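PDB 3FS5: CDC25-like phosphatase YCH1 from Saccharomyces cerevisiae, which acts as a protein phosphatase of the Cdc25 type and has a rhodanese-like fold. Local coordinates for residues Y11-E16 against V120-F125; D50-A55 against R67-R72; Y4-V9 against A100-L105; L29-Q34 against A83-F88. All blocks are in the same frame, centred on the assembly; numbering follows the deposited sequence.

Contact 1 of 4, residues Y11-E16 against V120-F125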
# COMPACT_ATOMS: atom_id res chain seq x y z
N TYR A 11 -5.04 -8.59 -5.07
CA TYR A 11 -5.92 -7.49 -4.68
C TYR A 11 -6.60 -7.74 -3.35
O TYR A 11 -7.04 -8.85 -3.06
CB TYR A 11 -6.96 -7.23 -5.77
CG TYR A 11 -6.34 -6.63 -7.01
CD1 TYR A 11 -5.51 -7.39 -7.83
CD2 TYR A 11 -6.52 -5.29 -7.31
CE1 TYR A 11 -4.86 -6.82 -8.93
CE2 TYR A 11 -5.88 -4.71 -8.41
CZ TYR A 11 -5.06 -5.48 -9.20
OH TYR A 11 -4.42 -4.90 -10.28
N LEU A 12 -6.69 -6.68 -2.55
CA LEU A 12 -7.26 -6.75 -1.22
C LEU A 12 -8.43 -5.78 -1.04
O LEU A 12 -8.41 -4.66 -1.58
CB LEU A 12 -6.15 -6.41 -0.22
CG LEU A 12 -6.33 -6.64 1.28
CD1 LEU A 12 -6.41 -8.13 1.56
CD2 LEU A 12 -5.16 -6.04 2.03
N ASP A 13 -9.44 -6.20 -0.29
CA ASP A 13 -10.59 -5.34 -0.01
C ASP A 13 -10.31 -4.59 1.29
O ASP A 13 -9.56 -5.08 2.14
CB ASP A 13 -11.87 -6.18 0.17
CG ASP A 13 -12.55 -6.52 -1.15
OD1 ASP A 13 -13.36 -7.47 -1.16
OD2 ASP A 13 -12.29 -5.84 -2.16
N PRO A 14 -10.89 -3.39 1.46
CA PRO A 14 -10.71 -2.56 2.65
C PRO A 14 -11.01 -3.30 3.95
O PRO A 14 -10.30 -3.12 4.95
CB PRO A 14 -11.70 -1.41 2.42
CG PRO A 14 -11.77 -1.31 0.93
CD PRO A 14 -11.81 -2.75 0.50
N THR A 15 -12.06 -4.12 3.94
CA THR A 15 -12.44 -4.89 5.13
C THR A 15 -11.34 -5.85 5.58
O THR A 15 -11.16 -6.06 6.77
CB THR A 15 -13.75 -5.68 4.90
OG1 THR A 15 -13.61 -6.54 3.76
CG2 THR A 15 -14.92 -4.74 4.67
N GLU A 16 -10.61 -6.43 4.63
CA GLU A 16 -9.54 -7.36 5.00
C GLU A 16 -8.32 -6.61 5.53
O GLU A 16 -7.67 -7.07 6.46
CB GLU A 16 -9.14 -8.25 3.82
CG GLU A 16 -8.13 -9.32 4.23
CD GLU A 16 -8.08 -10.51 3.27
OE1 GLU A 16 -7.34 -11.48 3.59
OE2 GLU A 16 -8.76 -10.48 2.22
N VAL A 120 -2.70 -4.74 -3.99
CA VAL A 120 -3.26 -3.44 -4.35
C VAL A 120 -4.59 -3.38 -3.61
O VAL A 120 -5.37 -4.34 -3.62
CB VAL A 120 -3.54 -3.32 -5.86
CG1 VAL A 120 -4.30 -2.01 -6.14
CG2 VAL A 120 -2.23 -3.34 -6.65
N LEU A 121 -4.85 -2.26 -2.94
CA LEU A 121 -6.09 -2.09 -2.20
C LEU A 121 -7.19 -1.64 -3.16
O LEU A 121 -7.15 -0.52 -3.68
CB LEU A 121 -5.90 -1.03 -1.10
CG LEU A 121 -7.12 -0.65 -0.27
CD1 LEU A 121 -7.61 -1.86 0.53
CD2 LEU A 121 -6.76 0.50 0.66
N ARG A 122 -8.18 -2.51 -3.38
CA ARG A 122 -9.28 -2.17 -4.28
C ARG A 122 -10.05 -0.94 -3.82
O ARG A 122 -10.47 -0.86 -2.67
CB ARG A 122 -10.26 -3.35 -4.42
CG ARG A 122 -9.74 -4.56 -5.20
CD ARG A 122 -10.89 -5.50 -5.55
NE ARG A 122 -10.45 -6.73 -6.23
CZ ARG A 122 -9.98 -6.78 -7.47
NH1 ARG A 122 -9.61 -7.94 -7.99
NH2 ARG A 122 -9.87 -5.67 -8.20
N GLY A 123 -10.22 0.02 -4.72
CA GLY A 123 -10.98 1.21 -4.39
C GLY A 123 -10.19 2.42 -3.92
O GLY A 123 -10.74 3.51 -3.86
N GLY A 124 -8.92 2.22 -3.58
CA GLY A 124 -8.09 3.32 -3.14
C GLY A 124 -8.54 3.95 -1.83
O GLY A 124 -9.41 3.41 -1.13
N PHE A 125 -7.97 5.10 -1.51
CA PHE A 125 -8.32 5.77 -0.27
C PHE A 125 -9.77 6.23 -0.28
O PHE A 125 -10.39 6.31 0.77
CB PHE A 125 -7.41 6.98 -0.01
CG PHE A 125 -7.57 7.55 1.37
CD1 PHE A 125 -7.13 6.83 2.47
CD2 PHE A 125 -8.23 8.76 1.56
CE1 PHE A 125 -7.34 7.31 3.76
CE2 PHE A 125 -8.45 9.25 2.85
CZ PHE A 125 -8.00 8.52 3.95
O HOH W 1 -10.58 -8.16 -4.10

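Contact 2 of 4, residues D50-A55 against R67-R72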
# COMPACT_ATOMS: atom_id res chain seq x y z
N ASP A 50 0.05 4.69 9.76
CA ASP A 50 1.32 3.98 9.67
C ASP A 50 1.77 3.61 8.25
O ASP A 50 2.75 2.88 8.08
CB ASP A 50 1.30 2.72 10.53
CG ASP A 50 0.99 3.01 11.99
OD1 ASP A 50 1.43 4.07 12.50
OD2 ASP A 50 0.32 2.18 12.64
N GLY A 51 1.08 4.12 7.23
CA GLY A 51 1.49 3.82 5.87
C GLY A 51 2.63 4.74 5.44
O GLY A 51 2.89 5.74 6.11
N TRP A 52 3.32 4.42 4.34
CA TRP A 52 4.40 5.28 3.87
C TRP A 52 3.93 5.98 2.60
O TRP A 52 3.22 5.41 1.78
CB TRP A 52 5.67 4.49 3.56
CG TRP A 52 6.27 3.75 4.72
CD1 TRP A 52 6.05 3.98 6.05
CD2 TRP A 52 7.20 2.67 4.65
NE1 TRP A 52 6.79 3.10 6.81
CE2 TRP A 52 7.50 2.28 5.97
CE3 TRP A 52 7.81 1.98 3.58
CZ2 TRP A 52 8.39 1.23 6.27
CZ3 TRP A 52 8.69 0.94 3.88
CH2 TRP A 52 8.97 0.58 5.21
N HIS A 53 4.36 7.23 2.43
CA HIS A 53 3.98 8.03 1.28
C HIS A 53 5.10 8.16 0.25
O HIS A 53 6.09 8.85 0.49
CB HIS A 53 3.54 9.42 1.79
CG HIS A 53 3.08 10.35 0.71
ND1 HIS A 53 2.54 9.92 -0.48
CD2 HIS A 53 3.04 11.70 0.68
CE1 HIS A 53 2.18 10.97 -1.20
NE2 HIS A 53 2.48 12.06 -0.52
N TYR A 54 4.95 7.46 -0.87
CA TYR A 54 5.92 7.47 -1.98
C TYR A 54 5.18 7.74 -3.29
O TYR A 54 4.61 6.83 -3.89
CB TYR A 54 6.65 6.12 -2.10
CG TYR A 54 7.75 5.93 -1.08
CD1 TYR A 54 7.45 5.64 0.25
CD2 TYR A 54 9.09 6.08 -1.44
CE1 TYR A 54 8.46 5.51 1.20
CE2 TYR A 54 10.10 5.94 -0.50
CZ TYR A 54 9.78 5.66 0.82
OH TYR A 54 10.76 5.55 1.77
N ALA A 55 5.19 9.00 -3.73
CA ALA A 55 4.49 9.39 -4.96
C ALA A 55 4.88 8.56 -6.19
O ALA A 55 6.07 8.39 -6.49
CB ALA A 55 4.71 10.88 -5.23
N ARG A 67 14.65 2.70 -5.37
CA ARG A 67 15.65 1.92 -4.66
C ARG A 67 15.51 2.14 -3.15
O ARG A 67 15.62 1.19 -2.37
CB ARG A 67 17.05 2.33 -5.12
CG ARG A 67 18.18 1.58 -4.44
CD ARG A 67 19.53 2.12 -4.89
NE ARG A 67 20.63 1.48 -4.19
CZ ARG A 67 21.91 1.84 -4.31
NH1 ARG A 67 22.24 2.85 -5.11
NH2 ARG A 67 22.85 1.21 -3.63
N GLU A 68 15.25 3.38 -2.76
CA GLU A 68 15.07 3.71 -1.34
C GLU A 68 13.89 2.95 -0.75
O GLU A 68 13.97 2.42 0.35
CB GLU A 68 14.85 5.21 -1.15
CG GLU A 68 14.24 5.57 0.20
CD GLU A 68 13.93 7.04 0.36
OE1 GLU A 68 13.09 7.38 1.23
OE2 GLU A 68 14.52 7.87 -0.37
N LEU A 69 12.78 2.92 -1.49
CA LEU A 69 11.58 2.22 -1.03
C LEU A 69 11.88 0.73 -0.89
O LEU A 69 11.57 0.13 0.13
CB LEU A 69 10.42 2.43 -2.01
CG LEU A 69 9.16 1.61 -1.70
CD1 LEU A 69 8.65 1.94 -0.30
CD2 LEU A 69 8.10 1.90 -2.75
N LYS A 70 12.48 0.14 -1.92
CA LYS A 70 12.83 -1.28 -1.91
C LYS A 70 13.69 -1.61 -0.68
O LYS A 70 13.42 -2.57 0.04
CB LYS A 70 13.60 -1.64 -3.18
CG LYS A 70 14.19 -3.05 -3.18
CD LYS A 70 15.02 -3.30 -4.43
CE LYS A 70 15.74 -4.64 -4.37
NZ LYS A 70 16.57 -4.86 -5.58
N HIS A 71 14.73 -0.81 -0.47
CA HIS A 71 15.62 -1.01 0.67
C HIS A 71 14.86 -0.97 1.99
O HIS A 71 15.04 -1.85 2.84
CB HIS A 71 16.72 0.05 0.68
CG HIS A 71 17.66 -0.06 1.84
ND1 HIS A 71 18.62 -1.05 1.93
CD2 HIS A 71 17.75 0.66 2.98
CE1 HIS A 71 19.26 -0.93 3.08
NE2 HIS A 71 18.75 0.10 3.74
N ARG A 72 14.01 0.04 2.17
CA ARG A 72 13.25 0.16 3.40
C ARG A 72 12.36 -1.04 3.63
O ARG A 72 12.27 -1.56 4.74
CB ARG A 72 12.38 1.42 3.40
CG ARG A 72 13.12 2.70 3.68
CD ARG A 72 12.14 3.84 3.91
NE ARG A 72 11.43 3.70 5.18
CZ ARG A 72 10.47 4.54 5.60
NH1 ARG A 72 9.88 4.34 6.77
NH2 ARG A 72 10.10 5.56 4.84

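Contact 3 of 4, residues Y4-V9 against A100-L105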
# COMPACT_ATOMS: atom_id res chain seq x y z
N TYR A 4 7.91 -12.53 -12.68
CA TYR A 4 7.76 -11.09 -12.80
C TYR A 4 6.49 -10.72 -13.56
O TYR A 4 6.35 -9.60 -14.04
CB TYR A 4 8.98 -10.49 -13.50
CG TYR A 4 10.25 -10.61 -12.69
CD1 TYR A 4 11.07 -11.73 -12.81
CD2 TYR A 4 10.61 -9.63 -11.77
CE1 TYR A 4 12.22 -11.87 -12.02
CE2 TYR A 4 11.74 -9.75 -10.98
CZ TYR A 4 12.54 -10.88 -11.11
OH TYR A 4 13.66 -11.01 -10.32
N SER A 5 5.56 -11.68 -13.65
CA SER A 5 4.31 -11.47 -14.36
C SER A 5 3.29 -10.71 -13.51
O SER A 5 3.30 -10.79 -12.29
CB SER A 5 3.71 -12.82 -14.77
OG SER A 5 2.41 -12.66 -15.31
N ILE A 6 2.42 -9.97 -14.19
CA ILE A 6 1.38 -9.17 -13.54
C ILE A 6 0.45 -10.03 -12.68
O ILE A 6 -0.18 -9.52 -11.75
CB ILE A 6 0.55 -8.42 -14.61
CG1 ILE A 6 -0.51 -7.53 -13.94
CG2 ILE A 6 -0.12 -9.42 -15.55
CD1 ILE A 6 0.07 -6.41 -13.12
N THR A 7 0.37 -11.32 -12.97
CA THR A 7 -0.50 -12.22 -12.20
C THR A 7 -0.03 -12.39 -10.76
O THR A 7 -0.76 -12.92 -9.92
CB THR A 7 -0.59 -13.62 -12.86
OG1 THR A 7 0.71 -14.19 -12.98
CG2 THR A 7 -1.22 -13.51 -14.24
N ASN A 8 1.19 -11.94 -10.47
CA ASN A 8 1.74 -12.03 -9.12
C ASN A 8 1.16 -10.96 -8.20
O ASN A 8 1.27 -11.06 -6.98
CB ASN A 8 3.27 -11.90 -9.15
CG ASN A 8 3.95 -13.14 -9.66
OD1 ASN A 8 3.86 -14.20 -9.04
ND2 ASN A 8 4.62 -13.02 -10.80
N VAL A 9 0.56 -9.94 -8.79
CA VAL A 9 -0.04 -8.86 -8.03
C VAL A 9 -1.44 -9.25 -7.59
O VAL A 9 -2.31 -9.53 -8.43
CB VAL A 9 -0.10 -7.56 -8.87
CG1 VAL A 9 -0.76 -6.44 -8.06
CG2 VAL A 9 1.30 -7.16 -9.30
N ALA A 100 2.42 0.70 -9.88
CA ALA A 100 3.42 0.94 -8.85
C ALA A 100 3.93 -0.41 -8.35
O ALA A 100 5.13 -0.59 -8.13
CB ALA A 100 2.82 1.73 -7.69
N ALA A 101 3.02 -1.36 -8.17
CA ALA A 101 3.40 -2.69 -7.71
C ALA A 101 4.34 -3.36 -8.71
O ALA A 101 5.28 -4.05 -8.32
CB ALA A 101 2.16 -3.55 -7.50
N MET A 102 4.10 -3.16 -10.00
CA MET A 102 4.95 -3.75 -11.04
C MET A 102 6.35 -3.13 -11.03
O MET A 102 7.34 -3.81 -11.32
CB MET A 102 4.32 -3.58 -12.43
CG MET A 102 3.14 -4.51 -12.70
SD MET A 102 3.56 -6.26 -12.46
CE MET A 102 4.43 -6.63 -13.99
N LEU A 103 6.43 -1.85 -10.69
CA LEU A 103 7.71 -1.16 -10.63
C LEU A 103 8.59 -1.80 -9.56
O LEU A 103 9.77 -2.03 -9.78
CB LEU A 103 7.52 0.33 -10.30
CG LEU A 103 7.08 1.26 -11.43
CD1 LEU A 103 6.84 2.66 -10.88
CD2 LEU A 103 8.15 1.29 -12.52
N LEU A 104 8.00 -2.07 -8.40
CA LEU A 104 8.74 -2.69 -7.31
C LEU A 104 9.10 -4.13 -7.67
O LEU A 104 10.23 -4.56 -7.47
CB LEU A 104 7.92 -2.70 -6.02
CG LEU A 104 8.61 -3.41 -4.85
CD1 LEU A 104 9.85 -2.62 -4.44
CD2 LEU A 104 7.65 -3.54 -3.68
N LEU A 105 8.13 -4.86 -8.21
CA LEU A 105 8.34 -6.25 -8.60
C LEU A 105 9.51 -6.40 -9.56
O LEU A 105 10.36 -7.26 -9.37
CB LEU A 105 7.07 -6.81 -9.24
CG LEU A 105 7.12 -8.27 -9.71
CD1 LEU A 105 7.47 -9.19 -8.55
CD2 LEU A 105 5.77 -8.65 -10.30

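Contact 4 of 4, residues L29-Q34 against A83-F88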
# COMPACT_ATOMS: atom_id res chain seq x y z
N LEU A 29 -1.21 -16.21 7.42
CA LEU A 29 0.13 -16.60 7.85
C LEU A 29 0.71 -15.79 9.00
O LEU A 29 1.85 -16.02 9.41
CB LEU A 29 1.08 -16.56 6.66
CG LEU A 29 0.64 -17.38 5.44
CD1 LEU A 29 1.53 -17.06 4.24
CD2 LEU A 29 0.71 -18.87 5.77
N ARG A 30 -0.06 -14.84 9.52
CA ARG A 30 0.41 -14.00 10.61
C ARG A 30 1.69 -13.26 10.23
O ARG A 30 2.57 -13.06 11.07
CB ARG A 30 0.67 -14.84 11.86
CG ARG A 30 -0.58 -15.42 12.52
CD ARG A 30 -0.18 -16.47 13.54
NE ARG A 30 0.96 -16.02 14.33
CZ ARG A 30 1.76 -16.82 15.03
NH1 ARG A 30 2.77 -16.31 15.72
NH2 ARG A 30 1.56 -18.13 15.02
N GLU A 31 1.79 -12.86 8.97
CA GLU A 31 2.95 -12.13 8.49
C GLU A 31 2.74 -10.62 8.61
O GLU A 31 1.61 -10.15 8.73
CB GLU A 31 3.23 -12.48 7.02
CG GLU A 31 3.45 -13.95 6.75
CD GLU A 31 3.71 -14.23 5.28
OE1 GLU A 31 2.90 -13.79 4.44
OE2 GLU A 31 4.73 -14.88 4.97
N PRO A 32 3.83 -9.85 8.59
CA PRO A 32 3.72 -8.40 8.70
C PRO A 32 3.29 -7.78 7.37
O PRO A 32 3.36 -8.43 6.32
CB PRO A 32 5.13 -7.98 9.11
CG PRO A 32 5.98 -8.96 8.37
CD PRO A 32 5.25 -10.27 8.58
N PHE A 33 2.85 -6.53 7.42
CA PHE A 33 2.43 -5.85 6.20
C PHE A 33 2.86 -4.39 6.27
O PHE A 33 3.19 -3.88 7.33
CB PHE A 33 0.90 -5.95 6.05
CG PHE A 33 0.13 -5.27 7.15
CD1 PHE A 33 -0.16 -3.91 7.08
CD2 PHE A 33 -0.28 -5.98 8.27
CE1 PHE A 33 -0.83 -3.27 8.11
CE2 PHE A 33 -0.96 -5.35 9.31
CZ PHE A 33 -1.23 -3.99 9.23
N GLN A 34 2.88 -3.73 5.11
CA GLN A 34 3.25 -2.32 5.05
C GLN A 34 2.49 -1.65 3.92
O GLN A 34 2.57 -2.07 2.76
CB GLN A 34 4.75 -2.16 4.81
CG GLN A 34 5.16 -0.69 4.68
CD GLN A 34 4.84 0.13 5.93
OE1 GLN A 34 4.25 1.21 5.86
NE2 GLN A 34 5.23 -0.39 7.09
N ALA A 83 7.32 -13.59 4.84
CA ALA A 83 7.35 -12.58 3.79
C ALA A 83 6.58 -11.32 4.20
O ALA A 83 5.62 -11.39 4.97
CB ALA A 83 6.76 -13.15 2.51
N LEU A 84 7.02 -10.18 3.69
CA LEU A 84 6.35 -8.92 4.00
C LEU A 84 5.27 -8.67 2.95
O LEU A 84 5.52 -8.79 1.74
CB LEU A 84 7.35 -7.76 3.99
CG LEU A 84 6.79 -6.34 4.16
CD1 LEU A 84 6.30 -6.13 5.60
CD2 LEU A 84 7.86 -5.31 3.80
N ASN A 85 4.07 -8.36 3.41
CA ASN A 85 2.98 -8.08 2.49
C ASN A 85 2.90 -6.58 2.24
O ASN A 85 2.52 -5.81 3.12
CB ASN A 85 1.68 -8.61 3.08
CG ASN A 85 1.69 -10.11 3.25
OD1 ASN A 85 2.33 -10.64 4.16
ND2 ASN A 85 1.00 -10.80 2.35
N VAL A 86 3.29 -6.18 1.03
CA VAL A 86 3.29 -4.77 0.65
C VAL A 86 1.99 -4.40 -0.05
O VAL A 86 1.61 -5.02 -1.04
CB VAL A 86 4.47 -4.48 -0.30
CG1 VAL A 86 4.57 -2.98 -0.55
CG2 VAL A 86 5.77 -5.03 0.31
N ILE A 87 1.32 -3.37 0.46
CA ILE A 87 0.04 -2.93 -0.10
C ILE A 87 0.11 -1.54 -0.73
O ILE A 87 0.37 -0.55 -0.04
CB ILE A 87 -1.04 -2.91 0.99
CG1 ILE A 87 -1.06 -4.26 1.71
CG2 ILE A 87 -2.39 -2.60 0.39
CD1 ILE A 87 -1.42 -4.16 3.17
N PHE A 88 -0.14 -1.47 -2.03
CA PHE A 88 -0.12 -0.21 -2.76
C PHE A 88 -1.54 0.30 -2.98
O PHE A 88 -2.45 -0.49 -3.20
CB PHE A 88 0.52 -0.39 -4.14
CG PHE A 88 1.98 -0.76 -4.10
CD1 PHE A 88 2.95 0.23 -4.03
CD2 PHE A 88 2.37 -2.09 -4.12
CE1 PHE A 88 4.30 -0.10 -3.98
CE2 PHE A 88 3.72 -2.43 -4.08
CZ PHE A 88 4.68 -1.43 -4.00

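Contact 1 of 4, residues Y11-E16 against V120-F125
Tyr11 and Arg122 both hold CG anti to their carbonyl carbon (chi1 -70° and -71°), which lays the phenol ring beside Val120 and brings the arginine, extended from CG to NE, across the base of that ring. The guanidinium meets the tyrosine off to one side of the ring centre: Tyr11 CB sits over one face of the guanidinium, 3.5 Å from Arg122 CZ, while Arg122 NH2 comes within 3.5 Å of Tyr11 CD2. Ring and guanidinium planes differ by 17°. Farther out along the ring, Val120 CB makes an off-centre CH-pi contact, 3.7 Å from Tyr11 CE2. Beneath these side chains, edge strand 10-12 joins strand 116-121 in parallel register in the rhodanese-type sheet, through Leu12 N to Val120 O (2.9 Å) and Arg122 N to Leu12 O (2.8 Å). Leu12 and Leu121 turn to the other face of the sheet, where both pack on Leu17 of helix 14-23, and Leu121 CD1 also lies against Pro14. A type II turn from Leu121 to Gly124 then leads into helix 124-132. Asp13 and Arg122 make no direct salt bridge; a water accepts from Arg122 NE at 2.6 Å and gives a weak bond to Asp13 OD2.

Contact 2 of 4, residues D50-A55 against R67-R72
Leu69 and Arg72 of helix 63-78 meet the two aromatic side chains, Tyr54 and Trp52, that reach toward the helix. The close packing is apolar at one end: Leu69 CD1 stands over the centre of the Tyr54 ring in a CH-pi contact, and Leu69 CB touches Tyr54 CE2 at 3.8 Å. Leu69 CD1 also abuts the edge of the indole, 4.0 Å from Trp52 CE3. Next to it Arg72 lies flat on Trp52, a cation-pi stack with the planes 25° apart and CZ over the six-membered ring; its NH1 is set toward the rim, 3.2 Å from Trp52 CE2. A bend in the arginine chain (chi3 71°) turns the guanidinium over the indole face, so that Arg72 NH2 reaches the edge of the phenol and donates to Tyr54 OH at 3.1 Å. The looser side is outward, at Glu68, an exposed residue whose extended chain just reaches the phenol. Tyr54 OH donates to Glu68 OE1 at 3.0 Å, meeting it on the anti side, so one hydroxyl both gives and receives and ties an acid to a base. Around the contact, Leu59 of helix 56-61 packs on both Tyr54 and Leu69, while strand 52-53, at the edge of the parallel sheet, is held by backbone bonds to Val35 and Asp37 of strand 33-37.

Contact 3 of 4, residues Y4-V9 against A100-L105
Met102 SD and Ile6 CD1 touch at 3.6 Å where helix 96-106, one of the helices flanking the parallel rhodanese-type sheet, meets the N-terminal segment with its 3-10 turn at residues 6-8. Bends at chi2 (-55°) and chi3 (-79°) curl the methionine back against this turn, with Met102 CE 3.5 Å from Tyr4 O and Met102 SD 4.0 Å from Val9 CG2. With an alanine here, the side chain that fills the space between helix and turn is gone, and Ile6 CD1 is likely to lose its thioether partner. On either side of the methionine along the helix, Ala101 CB packs on Val9 and Leu105 CD2 reaches Ser5 O at 3.8 Å. The Tyr4 ring turns its edge to the helix backbone, bringing Tyr4 CE2 within 3.3 Å of Leu105 O. Farther out, Tyr4 OH is hydrogen-bonded to Leu108 O and Tyr4 O to Arg106 NE, fixing the tyrosine at both ends, while Val9 also packs on Val120 of strand 116-121. Asn8 holds the turn together, its ND2 bonded to Ser3 OG as well as within the turn: Ser5 O accepts from both Asn8 N and Asn8 ND2, each at 3.0 Å.

Contact 4 of 4, residues L29-Q34 against A83-F88
Glu31 reaches across to Ala83 with its chain extended beyond CG, and the carboxylate presents its flat side to the backbone: Ala83 N donates to Glu31 OE2 at 2.9 Å from well above the carboxylate plane, 58° out of it. Glu31 OE1 forms a salt bridge with Arg117 NE, so the buried acid joins the start of one strand to a residue of the next. A leucine in place of Glu31 would probably leave Ala83 N without its acceptor and Arg117 without its counter-charge, where these strands begin. Next along, the Pro32 ring is crossed at a slant by Leu84, with Leu84 CD1 4.0 Å from Pro32 CG and close to Gln34 CB as well. Phe33 places CG between its backbone N and carbonyl carbon (chi1 63°); CB rests beside Asn85, the ring leads away from strand 84-88, and Ile87 CD1 comes 4.1 Å from Phe33 CB. The backbones pair in parallel through Asn85 N to Pro32 O (3.0 Å), Gln34 N to Asn85 O (2.9 Å) and Ile87 N to Gln34 O (2.9 Å). As in rhodaneses and Cdc25, strand 84-88 leads toward the cysteine of the probable active-site loop, here Cys90, found chemically modified in this crystal. Strand 84-88 lies between strands 33-37 and 116-121. Phe33, Asn85 and Ile87 face helix 14-23, whereas Gln34, Leu84 and Val86 pack against helix 63-78.

Contacts 1 and 4 are both parallel strand pairings in one sheet, joined where Leu121 N probably bonds to Phe88 O. Contact 4, at the middle of the sheet, is buried; contacts 1, 2 and 3 are partly buried and include the exposed Arg122, Glu68 and Ile6. Contact 1 adds an edge strand, with a charged outer side where a water bridges Arg122 and, weakly, Asp13. Contacts 2 and 3 bring helices in. Contact 2, at the other edge of the sheet, relies on a cation-pi stack and hydroxyl bonds; contact 3 is mostly apolar and thioether packing. Phe88 links contacts 3 and 4, with Leu104, Ala100 and Ala101 against its ring, and Lys70 meets Leu104 between contacts 2 and 3.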